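Local coordinates for uncharacterized protein (Candida albicans, PDB 5K04) that probably serves as the non-catalytic, auxiliary subunit (MDM20/NAA25 family) of the NatB complex, which acetylates protein N-termini, at residues 578-583 against 619-624. Residues are numbered along the deposited sequence; the frame is centred on the assembly and turned at random.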
loop_
_atom_site.group_PDB
_atom_site.type_symbol
_atom_site.label_atom_id
_atom_site.label_comp_id
_atom_site.label_asym_id
_atom_site.label_seq_id
_atom_site.Cartn_x
_atom_site.Cartn_y
_atom_site.Cartn_z
ATOM N N LEU A 578 2.433 -0.476 21.445
ATOM C CA LEU A 578 2.531 -1.926 21.310
ATOM C C LEU A 578 3.519 -2.503 22.316
ATOM O O LEU A 578 3.286 -3.581 22.873
ATOM C CB LEU A 578 2.920 -2.288 19.880
ATOM C CG LEU A 578 1.918 -1.778 18.840
ATOM C CD1 LEU A 578 2.299 -2.258 17.454
ATOM C CD2 LEU A 578 0.507 -2.220 19.187
ATOM N N LEU A 579 4.611 -1.786 22.583
ATOM C CA LEU A 579 5.501 -2.183 23.671
ATOM C C LEU A 579 4.767 -2.179 25.002
ATOM O O LEU A 579 4.841 -3.154 25.765
ATOM C CB LEU A 579 6.711 -1.260 23.726
ATOM C CG LEU A 579 7.570 -1.333 22.459
ATOM C CD1 LEU A 579 8.755 -0.387 22.539
ATOM C CD2 LEU A 579 8.049 -2.752 22.257
ATOM N N VAL A 580 4.032 -1.096 25.287
ATOM C CA VAL A 580 3.270 -1.012 26.536
ATOM C C VAL A 580 2.452 -2.280 26.734
ATOM O O VAL A 580 2.552 -2.959 27.762
ATOM C CB VAL A 580 2.366 0.243 26.549
ATOM C CG1 VAL A 580 1.343 0.163 27.701
ATOM C CG2 VAL A 580 3.187 1.510 26.689
ATOM N N TYR A 581 1.635 -2.623 25.739
ATOM C CA TYR A 581 0.773 -3.788 25.886
ATOM C C TYR A 581 1.596 -5.068 25.970
ATOM O O TYR A 581 1.246 -5.989 26.712
ATOM C CB TYR A 581 -0.242 -3.832 24.734
ATOM C CG TYR A 581 -1.368 -2.831 24.930
ATOM C CD1 TYR A 581 -2.466 -3.137 25.734
ATOM C CD2 TYR A 581 -1.336 -1.585 24.324
ATOM C CE1 TYR A 581 -3.505 -2.230 25.930
ATOM C CE2 TYR A 581 -2.372 -0.673 24.510
ATOM C CZ TYR A 581 -3.451 -0.998 25.327
ATOM O OH TYR A 581 -4.471 -0.086 25.512
ATOM N N SER A 582 2.712 -5.127 25.240
ATOM C CA SER A 582 3.585 -6.293 25.304
ATOM C C SER A 582 4.169 -6.464 26.700
ATOM O O SER A 582 4.323 -7.593 27.186
ATOM C CB SER A 582 4.706 -6.161 24.273
ATOM O OG SER A 582 4.193 -5.997 22.960
ATOM N N ILE A 583 4.492 -5.350 27.359
ATOM C CA ILE A 583 5.100 -5.387 28.687
ATOM C C ILE A 583 4.061 -5.719 29.752
ATOM O O ILE A 583 4.277 -6.588 30.599
ATOM C CB ILE A 583 5.791 -4.044 28.975
ATOM C CG1 ILE A 583 6.979 -3.865 28.026
ATOM C CG2 ILE A 583 6.193 -3.962 30.436
ATOM C CD1 ILE A 583 7.385 -2.415 27.772
ATOM N N ASN A 619 7.749 4.371 34.073
ATOM C CA ASN A 619 7.815 4.195 35.519
ATOM C C ASN A 619 6.763 3.211 36.002
ATOM O O ASN A 619 7.005 2.438 36.943
ATOM C CB ASN A 619 7.645 5.550 36.215
ATOM C CG ASN A 619 8.851 6.456 36.022
ATOM O OD1 ASN A 619 9.558 6.358 35.022
ATOM N ND2 ASN A 619 9.110 7.308 37.002
ATOM N N LEU A 620 5.583 3.235 35.371
ATOM C CA LEU A 620 4.487 2.370 35.787
ATOM C C LEU A 620 4.817 0.910 35.521
ATOM O O LEU A 620 4.564 0.042 36.366
ATOM C CB LEU A 620 3.206 2.774 35.056
ATOM C CG LEU A 620 1.977 1.886 35.280
ATOM C CD1 LEU A 620 1.586 1.870 36.763
ATOM C CD2 LEU A 620 0.805 2.323 34.400
ATOM N N LEU A 621 5.399 0.627 34.354
ATOM C CA LEU A 621 5.684 -0.746 33.966
ATOM C C LEU A 621 6.876 -1.300 34.732
ATOM O O LEU A 621 6.873 -2.471 35.119
ATOM C CB LEU A 621 5.920 -0.803 32.459
ATOM C CG LEU A 621 4.733 -0.271 31.643
ATOM C CD1 LEU A 621 5.127 -0.022 30.198
ATOM C CD2 LEU A 621 3.562 -1.241 31.708
ATOM N N LYS A 622 7.895 -0.461 34.966
ATOM C CA LYS A 622 9.075 -0.886 35.716
ATOM C C LYS A 622 8.705 -1.300 37.137
ATOM O O LYS A 622 9.210 -2.301 37.661
ATOM C CB LYS A 622 10.116 0.242 35.728
ATOM C CG LYS A 622 11.353 -0.038 34.869
ATOM C CD LYS A 622 12.532 0.844 35.254
ATOM C CE LYS A 622 13.675 0.072 35.890
ATOM N NZ LYS A 622 14.646 -0.471 34.902
ATOM N N ILE A 623 7.797 -0.549 37.759
ATOM C CA ILE A 623 7.379 -0.789 39.133
ATOM C C ILE A 623 6.493 -2.024 39.246
ATOM O O ILE A 623 6.526 -2.726 40.261
ATOM C CB ILE A 623 6.665 0.477 39.626
ATOM C CG1 ILE A 623 7.663 1.506 40.130
ATOM C CG2 ILE A 623 5.626 0.182 40.637
ATOM C CD1 ILE A 623 7.036 2.865 40.161
ATOM N N THR A 624 5.700 -2.316 38.219
ATOM C CA THR A 624 4.775 -3.446 38.251
ATOM C C THR A 624 5.311 -4.711 37.590
ATOM O O THR A 624 4.897 -5.807 37.974
ATOM C CB THR A 624 3.463 -3.062 37.569
ATOM O OG1 THR A 624 3.738 -2.601 36.238
ATOM C CG2 THR A 624 2.769 -1.957 38.366
#
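L621 and I583 meet at the interface of two helices in an all-helical region, consistent with a TPR-like solenoid. L621 lies on helix 608-625 and I583 on helix 571-584. Helix 591-601 comes between them in sequence, and its L593 also touches I583. The two side chains cross at about a right angle. Both residues point their CB toward the other helix. CG2 of I583 is the main touching branch. With chi1 at -66°, CG1 lies beside the backbone N and CG2 lies anti to it. This CG2 methyl of I583 meets CB of L621 at 3.8 Å and CD2 of L621 at 4.0 Å. CG of L621 also lies against CG2 of I583. The longer branch of I583 adds one more touch, from its CD1 to CD1 of L621 at 4.1 Å. I583 thus meets the stem and both methyls of L621.

V580, one turn earlier than I583, forms the second and looser part of the contact. CD1 of L621 lies 4.2 Å from CA of V580, so it reaches the helix backbone itself. CG2 of V580 stands 4.3 Å from CD1 of L621. V580 also packs on F597 of helix 591-601. All three touching residues are buried, and the contact is wholly apolar.

Each helix has a hydroxyl folded back on its own backbone. OG of S582 donates to O of L578 at 2.6 Å, from above the carbonyl plane. The backbone N of S582 reaches that oxygen from the other face. T624 repeats the pattern: its OG1 donates to O of L620 at 2.8 Å, tilted 24° from the carbonyl plane, with N of T624 on the opposite face.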